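Local coordinates for ATP-dependent DNA helicase (Mycobacterium smegmatis, PDB 5V9X), which uses ATP hydrolysis to move 3'-to-5' along single-stranded DNA and to unwind RNA:DNA duplexes, at residues T37-T42 with A128-L133; L77-W82 with T187-E192; L209-Q214 with V469-L474; G638-L643 with D649-K654. One frame throughout, in Å; residues are numbered along the deposited sequence.

How the contacts relate
Contacts 1 to 3 form a chain of neighbours around the first helicase domain. Contact 2 joins helix 75-88 to strand 187-191 of its parallel sheet. Contact 1 lies about 21 Å away, centre to centre. Leu77 and Leu81 of contact 2 pack on Thr37, Trp40 and Phe41 of contact 1, and the segments of the two alternate along the chain. Contact 3 follows later in the sequence. Its Leu209 and Leu212 touch Val188 of contact 2, and its other helix belongs to the winged-helix region. Contact 4 comes last and lies about 43 to 56 Å from the other centres. The packing runs from the surface helices through the sheet of the first domain to the winged-helix region.

Contact 1: residues T37-T42 with A128-L133; sequences TREWFT and AERHGL
The C-terminal end of helix 118-130 meets helix 35-44 at the protein surface, where His131 and Arg130 converge on the carboxylate of Glu39. The main bond runs from His131 NE2 to Glu39 OE1 at 2.7 Å, and it is bent, with the N-H pointing off line. The oxygen is met on its syn side, 21° out of the carboxylate plane. On the histidine side the oxygen lies close to the ring plane, so the imidazole edge does the touching. The carboxylate and ring planes are 24° apart. Glu39 gets there on an extended chain, with CG anti to the backbone N (chi1 -180°), and His131 approaches from the opposite direction. The histidine is presented by a Schellman motif that ends helix 118-130. Gly132 is its C-prime residue, with Leu133 N bonded to Ala128 O at 2.8 Å and Gly132 N to Glu129 O at 3.1 Å. Arg130 NE also donates to Glu39 OE1, in a weak hydrogen bond of 3.5 Å that is part of a salt bridge. OE1 thus takes both N-H groups. Deeper between the same helices, Trp40 packs on Pro120 and Val127. The next residue, Phe41, touches the bound ATP analogue.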
loop_
_atom_site.group_PDB
_atom_site.type_symbol
_atom_site.label_atom_id
_atom_site.label_comp_id
_atom_site.label_asym_id
_atom_site.label_seq_id
_atom_site.Cartn_x
_atom_site.Cartn_y
_atom_site.Cartn_z
ATOM N N THR A 37 12.355 -25.792 25.074
ATOM C CA THR A 37 11.646 -24.610 24.594
ATOM C C THR A 37 10.556 -24.185 25.568
ATOM O O THR A 37 10.306 -22.986 25.736
ATOM C CB THR A 37 11.056 -24.873 23.207
ATOM O OG1 THR A 37 12.104 -25.255 22.309
ATOM C CG2 THR A 37 10.382 -23.626 22.666
ATOM N N ARG A 38 9.910 -25.147 26.230
ATOM C CA ARG A 38 8.921 -24.806 27.246
ATOM C C ARG A 38 9.566 -24.064 28.408
ATOM O O ARG A 38 9.029 -23.055 28.883
ATOM C CB ARG A 38 8.219 -26.073 27.739
ATOM C CG ARG A 38 7.062 -25.812 28.689
ATOM C CD ARG A 38 6.593 -27.083 29.386
ATOM N NE ARG A 38 6.263 -28.153 28.447
ATOM C CZ ARG A 38 6.940 -29.294 28.344
ATOM N NH1 ARG A 38 7.982 -29.522 29.130
ATOM N NH2 ARG A 38 6.568 -30.213 27.462
ATOM N N GLU A 39 10.726 -24.540 28.872
ATOM C CA GLU A 39 11.379 -23.893 30.005
ATOM C C GLU A 39 11.858 -22.495 29.645
ATOM O O GLU A 39 11.781 -21.580 30.471
ATOM C CB GLU A 39 12.546 -24.739 30.518
ATOM C CG GLU A 39 13.262 -24.105 31.712
ATOM C CD GLU A 39 14.118 -25.085 32.489
ATOM O OE1 GLU A 39 15.286 -25.297 32.102
ATOM O OE2 GLU A 39 13.619 -25.644 33.490
ATOM N N TRP A 40 12.356 -22.304 28.421
ATOM C CA TRP A 40 12.816 -20.974 28.035
ATOM C C TRP A 40 11.663 -19.980 28.003
ATOM O O TRP A 40 11.740 -18.908 28.618
ATOM C CB TRP A 40 13.509 -20.994 26.675
ATOM C CG TRP A 40 13.619 -19.594 26.163
ATOM C CD1 TRP A 40 14.497 -18.640 26.583
ATOM C CD2 TRP A 40 12.778 -18.964 25.188
ATOM N NE1 TRP A 40 14.276 -17.463 25.910
ATOM C CE2 TRP A 40 13.224 -17.635 25.050
ATOM C CE3 TRP A 40 11.699 -19.398 24.411
ATOM C CZ2 TRP A 40 12.629 -16.735 24.168
ATOM C CZ3 TRP A 40 11.111 -18.504 23.533
ATOM C CH2 TRP A 40 11.578 -17.190 23.417
ATOM N N PHE A 41 10.592 -20.311 27.275
ATOM C CA PHE A 41 9.475 -19.381 27.139
ATOM C C PHE A 41 8.888 -19.015 28.496
ATOM O O PHE A 41 8.415 -17.888 28.683
ATOM C CB PHE A 41 8.398 -19.978 26.230
ATOM C CG PHE A 41 7.344 -18.989 25.807
ATOM C CD1 PHE A 41 6.239 -18.742 26.607
ATOM C CD2 PHE A 41 7.461 -18.307 24.608
ATOM C CE1 PHE A 41 5.277 -17.831 26.222
ATOM C CE2 PHE A 41 6.496 -17.395 24.215
ATOM C CZ PHE A 41 5.403 -17.157 25.024
ATOM N N THR A 42 8.919 -19.945 29.453
ATOM C CA THR A 42 8.417 -19.645 30.789
ATOM C C THR A 42 9.315 -18.642 31.506
ATOM O O THR A 42 8.823 -17.756 32.214
ATOM C CB THR A 42 8.286 -20.936 31.599
ATOM O OG1 THR A 42 7.273 -21.763 31.013
ATOM C CG2 THR A 42 7.907 -20.639 33.039
ATOM N N ALA A 128 19.250 -25.486 27.214
ATOM C CA ALA A 128 19.829 -26.771 26.832
ATOM C C ALA A 128 21.081 -27.076 27.641
ATOM O O ALA A 128 21.247 -28.183 28.166
ATOM C CB ALA A 128 20.151 -26.778 25.337
ATOM N N GLU A 129 21.974 -26.093 27.761
ATOM C CA GLU A 129 23.218 -26.300 28.493
ATOM C C GLU A 129 23.003 -26.296 30.001
ATOM O O GLU A 129 23.755 -26.955 30.729
ATOM C CB GLU A 129 24.242 -25.241 28.085
ATOM C CG GLU A 129 24.589 -25.295 26.605
ATOM C CD GLU A 129 25.618 -24.260 26.197
ATOM O OE1 GLU A 129 25.924 -23.365 27.012
ATOM O OE2 GLU A 129 26.123 -24.347 25.056
ATOM N N ARG A 130 21.991 -25.571 30.486
ATOM C CA ARG A 130 21.645 -25.639 31.902
ATOM C C ARG A 130 21.326 -27.066 32.331
ATOM O O ARG A 130 21.620 -27.454 33.468
ATOM C CB ARG A 130 20.462 -24.712 32.196
ATOM C CG ARG A 130 19.813 -24.910 33.564
ATOM C CD ARG A 130 18.610 -23.993 33.747
ATOM N NE ARG A 130 17.593 -24.579 34.617
ATOM C CZ ARG A 130 17.546 -24.412 35.935
ATOM N NH1 ARG A 130 18.461 -23.675 36.546
ATOM N NH2 ARG A 130 16.582 -24.982 36.644
ATOM N N HIS A 131 20.744 -27.864 31.435
ATOM C CA HIS A 131 20.372 -29.239 31.733
ATOM C C HIS A 131 21.365 -30.254 31.172
ATOM O O HIS A 131 21.048 -31.446 31.098
ATOM C CB HIS A 131 18.962 -29.526 31.211
ATOM C CG HIS A 131 17.880 -28.884 32.023
ATOM N ND1 HIS A 131 17.466 -29.387 33.238
ATOM C CD2 HIS A 131 17.130 -27.781 31.798
ATOM C CE1 HIS A 131 16.507 -28.621 33.725
ATOM N NE2 HIS A 131 16.284 -27.638 32.870
ATOM N N GLY A 132 22.558 -29.809 30.780
ATOM C CA GLY A 132 23.599 -30.704 30.318
ATOM C C GLY A 132 23.469 -31.179 28.888
ATOM O O GLY A 132 24.317 -31.958 28.435
ATOM N N LEU A 133 22.448 -30.738 28.161
ATOM C CA LEU A 133 22.237 -31.179 26.794
ATOM C C LEU A 133 23.097 -30.371 25.827
ATOM O O LEU A 133 23.535 -29.263 26.146
ATOM C CB LEU A 133 20.761 -31.045 26.427
ATOM C CG LEU A 133 19.773 -31.794 27.323
ATOM C CD1 LEU A 133 18.353 -31.634 26.806
ATOM C CD2 LEU A 133 20.146 -33.264 27.431
#

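Contact 2: residues L77-W82 with T187-E192; sequences LAAFLW and TVIVDE
Ile189 reaches Phe80 because its CG1 stands anti to the carbonyl carbon (chi1 -53°) and CD1 extends straight on from there (chi2 178°). This puts the end of the chain over the aromatic ring. Its second branch, CG2, turns to Ala79. The contact belongs to the first RecA-like domain of the helicase. Helix 75-88, which begins at the end of the probable P-loop, packs on the central strand 187-191 of the parallel sheet. Ile189 CD1 sits 3.5 Å from the centroid of the Phe80 ring and 7° off the ring normal. This is a CH-pi contact over the middle of one face, and all six ring carbons are nearly equally far from the methyl. Beside it, Ala79 CB lies 3.7 Å from Ile189 CD1 and 3.8 Å from Ile189 CG2. The small alanine lets the backbones come close, with the CA atoms of Ala79 and Ile189 6.8 Å apart. Ala79 also touches Ile223 and Leu225 of the next strand. Strand 187-191 runs on into Asp191 and Glu192, which begin the DEVH sequence, a DExH-type motif II, and Glu192 touches the bound nucleotide. Phe80 in turn touches residues of that probable P-loop. Ile189 CD1 also lies against the backbone oxygen Ala79 O, at 3.5 Å. The side-chain packing is apolar and non-directional, so close fit in the buried core holds this helix against the strand leading to motif II.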
loop_
_atom_site.group_PDB
_atom_site.type_symbol
_atom_site.label_atom_id
_atom_site.label_comp_id
_atom_site.label_asym_id
_atom_site.label_seq_id
_atom_site.Cartn_x
_atom_site.Cartn_y
_atom_site.Cartn_z
ATOM N N LEU A 77 6.632 -14.992 17.502
ATOM C CA LEU A 77 6.850 -16.285 18.143
ATOM C C LEU A 77 5.697 -17.242 17.882
ATOM O O LEU A 77 5.890 -18.462 17.907
ATOM C CB LEU A 77 7.060 -16.107 19.645
ATOM C CG LEU A 77 8.391 -15.488 20.080
ATOM C CD1 LEU A 77 8.432 -15.308 21.586
ATOM C CD2 LEU A 77 9.568 -16.320 19.600
ATOM N N ALA A 78 4.495 -16.713 17.638
ATOM C CA ALA A 78 3.380 -17.569 17.249
ATOM C C ALA A 78 3.709 -18.348 15.983
ATOM O O ALA A 78 3.442 -19.551 15.897
ATOM C CB ALA A 78 2.115 -16.734 17.048
ATOM N N ALA A 79 4.312 -17.681 14.999
ATOM C CA ALA A 79 4.624 -18.331 13.734
ATOM C C ALA A 79 5.952 -19.077 13.773
ATOM O O ALA A 79 6.138 -20.034 13.014
ATOM C CB ALA A 79 4.643 -17.299 12.607
ATOM N N PHE A 80 6.873 -18.676 14.646
ATOM C CA PHE A 80 8.232 -19.201 14.613
ATOM C C PHE A 80 8.490 -20.318 15.616
ATOM O O PHE A 80 9.219 -21.261 15.296
ATOM C CB PHE A 80 9.242 -18.073 14.855
ATOM C CG PHE A 80 9.738 -17.419 13.596
ATOM C CD1 PHE A 80 10.717 -18.027 12.825
ATOM C CD2 PHE A 80 9.234 -16.195 13.187
ATOM C CE1 PHE A 80 11.179 -17.429 11.668
ATOM C CE2 PHE A 80 9.693 -15.592 12.030
ATOM C CZ PHE A 80 10.666 -16.208 11.270
ATOM N N LEU A 81 7.900 -20.246 16.816
ATOM C CA LEU A 81 8.386 -21.060 17.930
ATOM C C LEU A 81 8.257 -22.553 17.649
ATOM O O LEU A 81 9.158 -23.330 17.988
ATOM C CB LEU A 81 7.645 -20.702 19.218
ATOM C CG LEU A 81 8.299 -21.285 20.473
ATOM C CD1 LEU A 81 9.676 -20.670 20.684
ATOM C CD2 LEU A 81 7.422 -21.090 21.698
ATOM N N TRP A 82 7.146 -22.979 17.045
ATOM C CA TRP A 82 6.982 -24.399 16.754
ATOM C C TRP A 82 8.048 -24.886 15.782
ATOM O O TRP A 82 8.642 -25.952 15.976
ATOM C CB TRP A 82 5.586 -24.681 16.200
ATOM C CG TRP A 82 5.387 -26.136 15.917
ATOM C CD1 TRP A 82 5.426 -26.748 14.698
ATOM C CD2 TRP A 82 5.153 -27.172 16.879
ATOM N NE1 TRP A 82 5.215 -28.098 14.841
ATOM C CE2 TRP A 82 5.045 -28.385 16.170
ATOM C CE3 TRP A 82 5.016 -27.190 18.271
ATOM C CZ2 TRP A 82 4.805 -29.602 16.805
ATOM C CZ3 TRP A 82 4.779 -28.400 18.899
ATOM C CH2 TRP A 82 4.676 -29.588 18.167
ATOM N N THR A 187 8.176 -24.852 6.267
ATOM C CA THR A 187 7.299 -23.796 6.748
ATOM C C THR A 187 7.538 -22.529 5.941
ATOM O O THR A 187 8.674 -22.226 5.564
ATOM C CB THR A 187 7.532 -23.518 8.246
ATOM O OG1 THR A 187 7.348 -24.724 8.998
ATOM C CG2 THR A 187 6.570 -22.455 8.765
ATOM N N VAL A 188 6.460 -21.797 5.670
ATOM C CA VAL A 188 6.525 -20.501 5.005
ATOM C C VAL A 188 5.703 -19.512 5.817
ATOM O O VAL A 188 4.483 -19.672 5.946
ATOM C CB VAL A 188 6.017 -20.564 3.554
ATOM C CG1 VAL A 188 5.881 -19.161 2.985
ATOM C CG2 VAL A 188 6.962 -21.393 2.700
ATOM N N ILE A 189 6.366 -18.496 6.360
ATOM C CA ILE A 189 5.711 -17.433 7.112
ATOM C C ILE A 189 5.595 -16.215 6.209
ATOM O O ILE A 189 6.597 -15.754 5.645
ATOM C CB ILE A 189 6.489 -17.095 8.396
ATOM C CG1 ILE A 189 6.737 -18.356 9.226
ATOM C CG2 ILE A 189 5.740 -16.053 9.216
ATOM C CD1 ILE A 189 7.547 -18.110 10.481
ATOM N N VAL A 190 4.380 -15.702 6.056
ATOM C CA VAL A 190 4.118 -14.497 5.283
ATOM C C VAL A 190 3.642 -13.442 6.270
ATOM O O VAL A 190 2.457 -13.385 6.618
ATOM C CB VAL A 190 3.096 -14.731 4.165
ATOM C CG1 VAL A 190 2.800 -13.428 3.435
ATOM C CG2 VAL A 190 3.611 -15.779 3.191
ATOM N N ASP A 191 4.572 -12.612 6.732
ATOM C CA ASP A 191 4.263 -11.567 7.697
ATOM C C ASP A 191 3.637 -10.369 6.995
ATOM O O ASP A 191 3.966 -10.054 5.849
ATOM C CB ASP A 191 5.528 -11.139 8.434
ATOM C CG ASP A 191 5.246 -10.592 9.814
ATOM O OD1 ASP A 191 4.099 -10.169 10.069
ATOM O OD2 ASP A 191 6.178 -10.584 10.646
ATOM N N GLU A 192 2.732 -9.698 7.704
ATOM C CA GLU A 192 2.021 -8.531 7.183
ATOM C C GLU A 192 1.348 -8.854 5.850
ATOM O O GLU A 192 1.494 -8.137 4.858
ATOM C CB GLU A 192 2.959 -7.329 7.053
ATOM C CG GLU A 192 3.805 -7.058 8.288
ATOM C CD GLU A 192 2.977 -6.775 9.528
ATOM O OE1 GLU A 192 1.808 -6.347 9.390
ATOM O OE2 GLU A 192 3.498 -6.980 10.646
#

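Contact 3: residues L209-Q214 with V469-L474; sequences LERLDQ and VAVAAL
Arg211 lays one face of its guanidinium against the backbone between Ala470 and Val471. The contact joins two domains. Arg211 is on helix 200-213 of the first RecA-like domain, and its partners are in the last turn of helix 461-471 in the winged-helix region. Val471 N stands 3.9 Å above the guanidinium plane of Arg211, toward the rim of the group and not over its centre. The flat group thus rests over the peptide without hydrogen-bonding to it, and Arg211 NH2 comes 3.7 Å from Ala470 O. Its orientation comes from a bend at chi3 (54°), which turns the planar end out of line with the rest of the chain. The side chains of Arg211 and Val471 meet at a slant, and Arg211 NE comes 4.1 Å from Val471 CB. The polar end has its partner outside the two segments, where NH2 is hydrogen-bonded to Thr175 OG1. Phe171 touches both Arg211 and Ala470, and Leu174 touches Arg211, so helix 167-174 flanks the junction. The nearest atom of the contact is about 5 Å from the bound DNA. Arg211 NH1 lies 3.5 Å from Ala470 CB.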
loop_
_atom_site.group_PDB
_atom_site.type_symbol
_atom_site.label_atom_id
_atom_site.label_comp_id
_atom_site.label_asym_id
_atom_site.label_seq_id
_atom_site.Cartn_x
_atom_site.Cartn_y
_atom_site.Cartn_z
ATOM N N LEU A 209 5.184 -18.576 -4.453
ATOM C CA LEU A 209 4.951 -19.635 -3.479
ATOM C C LEU A 209 4.495 -20.931 -4.143
ATOM O O LEU A 209 4.842 -22.020 -3.670
ATOM C CB LEU A 209 3.927 -19.177 -2.441
ATOM C CG LEU A 209 4.357 -18.006 -1.552
ATOM C CD1 LEU A 209 3.252 -17.632 -0.570
ATOM C CD2 LEU A 209 5.654 -18.326 -0.815
ATOM N N GLU A 210 3.721 -20.844 -5.229
ATOM C CA GLU A 210 3.329 -22.059 -5.937
ATOM C C GLU A 210 4.512 -22.671 -6.676
ATOM O O GLU A 210 4.641 -23.898 -6.745
ATOM C CB GLU A 210 2.181 -21.768 -6.904
ATOM C CG GLU A 210 0.835 -21.534 -6.232
ATOM C CD GLU A 210 0.359 -22.731 -5.421
ATOM O OE1 GLU A 210 -0.322 -22.520 -4.393
ATOM O OE2 GLU A 210 0.659 -23.882 -5.810
ATOM N N ARG A 211 5.385 -21.830 -7.236
ATOM C CA ARG A 211 6.623 -22.334 -7.824
ATOM C C ARG A 211 7.499 -22.995 -6.767
ATOM O O ARG A 211 8.198 -23.975 -7.051
ATOM C CB ARG A 211 7.374 -21.201 -8.519
ATOM C CG ARG A 211 6.674 -20.660 -9.753
ATOM C CD ARG A 211 7.351 -19.402 -10.267
ATOM N NE ARG A 211 8.778 -19.597 -10.509
ATOM C CZ ARG A 211 9.615 -18.623 -10.848
ATOM N NH1 ARG A 211 9.169 -17.383 -10.986
ATOM N NH2 ARG A 211 10.899 -18.885 -11.048
ATOM N N LEU A 212 7.479 -22.469 -5.539
ATOM C CA LEU A 212 8.173 -23.126 -4.437
ATOM C C LEU A 212 7.597 -24.513 -4.178
ATOM O O LEU A 212 8.332 -25.508 -4.151
ATOM C CB LEU A 212 8.083 -22.266 -3.175
ATOM C CG LEU A 212 8.659 -22.871 -1.889
ATOM C CD1 LEU A 212 10.176 -22.970 -1.962
ATOM C CD2 LEU A 212 8.227 -22.071 -0.674
ATOM N N ASP A 213 6.273 -24.597 -4.006
ATOM C CA ASP A 213 5.629 -25.870 -3.696
ATOM C C ASP A 213 5.944 -26.945 -4.730
ATOM O O ASP A 213 5.914 -28.139 -4.412
ATOM C CB ASP A 213 4.114 -25.676 -3.583
ATOM C CG ASP A 213 3.706 -24.996 -2.290
ATOM O OD1 ASP A 213 4.585 -24.773 -1.432
ATOM O OD2 ASP A 213 2.504 -24.685 -2.130
ATOM N N GLN A 214 6.248 -26.547 -5.966
ATOM C CA GLN A 214 6.641 -27.515 -6.983
ATOM C C GLN A 214 8.088 -27.969 -6.847
ATOM O O GLN A 214 8.480 -28.933 -7.515
ATOM C CB GLN A 214 6.407 -26.940 -8.382
ATOM C CG GLN A 214 4.937 -26.777 -8.735
ATOM C CD GLN A 214 4.116 -28.017 -8.415
ATOM O OE1 GLN A 214 3.071 -27.932 -7.770
ATOM N NE2 GLN A 214 4.585 -29.175 -8.870
ATOM N N VAL A 469 7.973 -16.316 -18.066
ATOM C CA VAL A 469 9.349 -16.210 -18.538
ATOM C C VAL A 469 10.310 -16.758 -17.491
ATOM O O VAL A 469 11.302 -17.419 -17.823
ATOM C CB VAL A 469 9.684 -14.751 -18.904
ATOM C CG1 VAL A 469 11.136 -14.631 -19.356
ATOM C CG2 VAL A 469 8.744 -14.244 -19.986
ATOM N N ALA A 470 10.021 -16.514 -16.211
ATOM C CA ALA A 470 10.947 -16.880 -15.147
ATOM C C ALA A 470 10.917 -18.373 -14.843
ATOM O O ALA A 470 11.967 -18.974 -14.589
ATOM C CB ALA A 470 10.630 -16.080 -13.885
ATOM N N VAL A 471 9.730 -18.985 -14.852
ATOM C CA VAL A 471 9.637 -20.409 -14.546
ATOM C C VAL A 471 10.312 -21.236 -15.632
ATOM O O VAL A 471 10.820 -22.331 -15.362
ATOM C CB VAL A 471 8.165 -20.822 -14.346
ATOM C CG1 VAL A 471 7.378 -20.674 -15.643
ATOM C CG2 VAL A 471 8.070 -22.248 -13.818
ATOM N N ALA A 472 10.349 -20.730 -16.863
ATOM C CA ALA A 472 10.953 -21.435 -17.985
ATOM C C ALA A 472 12.307 -20.862 -18.379
ATOM O O ALA A 472 12.817 -21.190 -19.454
ATOM C CB ALA A 472 10.009 -21.418 -19.189
ATOM N N ALA A 473 12.901 -20.013 -17.538
ATOM C CA ALA A 473 14.185 -19.409 -17.878
ATOM C C ALA A 473 15.346 -20.370 -17.672
ATOM O O ALA A 473 16.384 -20.232 -18.329
ATOM C CB ALA A 473 14.404 -18.142 -17.052
ATOM N N LEU A 474 15.194 -21.342 -16.776
ATOM C CA LEU A 474 16.252 -22.297 -16.479
ATOM C C LEU A 474 16.007 -23.672 -17.078
ATOM O O LEU A 474 16.970 -24.393 -17.358
ATOM C CB LEU A 474 16.425 -22.435 -14.964
ATOM C CG LEU A 474 16.559 -21.125 -14.187
ATOM C CD1 LEU A 474 16.135 -21.315 -12.742
ATOM C CD2 LEU A 474 17.984 -20.603 -14.262
#

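Contact 4: residues G638-L643 with D649-K654; sequences GELASL and DKRCQK
Glu639 and Arg651 form a salt bridge between consecutive helices, 627-640 and 645-653, joined by a short loop. Glu639 OE1 faces the guanidinium edge, near its plane, on the side of NE and NH2. Arg651 NE donates to it at 2.7 Å, a weak bond because it is bent. NH2 is modelled still closer, at a distance too short to be taken literally. OE1 alone meets NE and NH2, and the carboxylate plane is turned 65° from the guanidinium. Leu640 takes a face instead. Its CD1 lies 3.5 Å above the guanidinium plane of Arg651, toward the rim, and its CD2 is 3.9 Å from Arg651 CG. The arginine chain is bent at chi2 (80°) and chi3, which lets it wrap past this leucine to the acid. Farther out, Arg651 NH1 is hydrogen-bonded to Gln444 OE1. That partner helps fix the rotation of the guanidinium. On the buried side, Leu640 packs on Leu665 and Cys652 on Thr662, both of helix 661-676. The end of the first helix is held by Ser642, whose OG donates to Glu639 O at 2.8 Å and whose N reaches the same oxygen at 3.2 Å, from the same face of its plane.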
loop_
_atom_site.group_PDB
_atom_site.type_symbol
_atom_site.label_atom_id
_atom_site.label_comp_id
_atom_site.label_asym_id
_atom_site.label_seq_id
_atom_site.Cartn_x
_atom_site.Cartn_y
_atom_site.Cartn_z
ATOM N N GLY A 638 -21.290 15.758 7.685
ATOM C CA GLY A 638 -22.683 16.112 7.903
ATOM C C GLY A 638 -23.054 16.129 9.373
ATOM O O GLY A 638 -23.693 17.068 9.853
ATOM N N GLU A 639 -22.646 15.092 10.111
ATOM C CA GLU A 639 -23.028 14.984 11.516
ATOM C C GLU A 639 -22.494 16.156 12.329
ATOM O O GLU A 639 -23.253 16.836 13.031
ATOM C CB GLU A 639 -22.533 13.662 12.103
ATOM C CG GLU A 639 -22.850 13.507 13.584
ATOM C CD GLU A 639 -22.606 12.104 14.100
ATOM O OE1 GLU A 639 -21.634 11.908 14.858
ATOM O OE2 GLU A 639 -23.388 11.197 13.748
ATOM N N LEU A 640 -21.187 16.412 12.247
ATOM C CA LEU A 640 -20.588 17.441 13.088
ATOM C C LEU A 640 -20.940 18.852 12.633
ATOM O O LEU A 640 -20.861 19.785 13.440
ATOM C CB LEU A 640 -19.070 17.263 13.143
ATOM C CG LEU A 640 -18.589 16.211 14.152
ATOM C CD1 LEU A 640 -18.764 14.790 13.624
ATOM C CD2 LEU A 640 -17.149 16.465 14.563
ATOM N N ALA A 641 -21.338 19.034 11.375
ATOM C CA ALA A 641 -21.806 20.335 10.913
ATOM C C ALA A 641 -23.234 20.640 11.352
ATOM O O ALA A 641 -23.839 21.580 10.828
ATOM C CB ALA A 641 -21.706 20.428 9.388
ATOM N N SER A 642 -23.784 19.875 12.299
ATOM C CA SER A 642 -25.145 20.096 12.766
ATOM C C SER A 642 -25.247 19.957 14.281
ATOM O O SER A 642 -26.288 19.540 14.801
ATOM C CB SER A 642 -26.118 19.130 12.087
ATOM O OG SER A 642 -25.766 17.785 12.357
ATOM N N LEU A 643 -24.187 20.304 15.005
ATOM C CA LEU A 643 -24.132 20.130 16.449
ATOM C C LEU A 643 -23.909 21.475 17.120
ATOM O O LEU A 643 -23.066 22.262 16.675
ATOM C CB LEU A 643 -23.010 19.168 16.850
ATOM C CG LEU A 643 -23.044 17.743 16.303
ATOM C CD1 LEU A 643 -21.794 16.990 16.728
ATOM C CD2 LEU A 643 -24.294 17.015 16.767
ATOM N N ASP A 649 -18.022 19.792 21.010
ATOM C CA ASP A 649 -16.808 19.663 21.811
ATOM C C ASP A 649 -16.666 18.257 22.382
ATOM O O ASP A 649 -15.562 17.700 22.403
ATOM C CB ASP A 649 -16.803 20.703 22.932
ATOM C CG ASP A 649 -16.619 22.117 22.414
ATOM O OD1 ASP A 649 -16.416 22.284 21.192
ATOM O OD2 ASP A 649 -16.684 23.064 23.227
ATOM N N LYS A 650 -17.768 17.668 22.855
ATOM C CA LYS A 650 -17.722 16.289 23.337
ATOM C C LYS A 650 -17.233 15.350 22.242
ATOM O O LYS A 650 -16.385 14.484 22.480
ATOM C CB LYS A 650 -19.102 15.840 23.822
ATOM C CG LYS A 650 -19.869 16.835 24.671
ATOM C CD LYS A 650 -21.321 16.386 24.784
ATOM C CE LYS A 650 -22.250 17.535 25.138
ATOM N NZ LYS A 650 -23.630 17.286 24.631
ATOM N N ARG A 651 -17.767 15.513 21.030
ATOM C CA ARG A 651 -17.416 14.625 19.927
ATOM C C ARG A 651 -15.935 14.723 19.582
ATOM O O ARG A 651 -15.282 13.706 19.320
ATOM C CB ARG A 651 -18.273 14.959 18.707
ATOM C CG ARG A 651 -18.070 14.041 17.524
ATOM C CD ARG A 651 -18.836 12.744 17.693
ATOM N NE ARG A 651 -19.411 12.309 16.425
ATOM C CZ ARG A 651 -18.790 11.523 15.553
ATOM N NH1 ARG A 651 -17.574 11.070 15.815
ATOM N NH2 ARG A 651 -19.391 11.185 14.421
ATOM N N CYS A 652 -15.387 15.939 19.578
ATOM C CA CYS A 652 -13.988 16.118 19.208
ATOM C C CYS A 652 -13.041 15.565 20.266
ATOM O O CYS A 652 -11.944 15.106 19.930
ATOM C CB CYS A 652 -13.693 17.598 18.960
ATOM S SG CYS A 652 -14.509 18.297 17.506
ATOM N N GLN A 653 -13.440 15.593 21.540
ATOM C CA GLN A 653 -12.515 15.217 22.605
ATOM C C GLN A 653 -12.302 13.711 22.695
ATOM O O GLN A 653 -11.221 13.271 23.102
ATOM C CB GLN A 653 -13.002 15.766 23.947
ATOM C CG GLN A 653 -12.806 17.268 24.090
ATOM C CD GLN A 653 -11.382 17.708 23.783
ATOM O OE1 GLN A 653 -10.415 17.026 24.132
ATOM N NE2 GLN A 653 -11.247 18.853 23.123
ATOM N N LYS A 654 -13.299 12.906 22.329
ATOM C CA LYS A 654 -13.081 11.466 22.263
ATOM C C LYS A 654 -12.285 11.053 21.030
ATOM O O LYS A 654 -12.054 9.855 20.830
ATOM C CB LYS A 654 -14.417 10.718 22.314
ATOM C CG LYS A 654 -15.499 11.283 21.416
ATOM C CD LYS A 654 -16.844 10.641 21.722
ATOM C CE LYS A 654 -17.252 10.878 23.169
ATOM N NZ LYS A 654 -18.606 10.332 23.459
#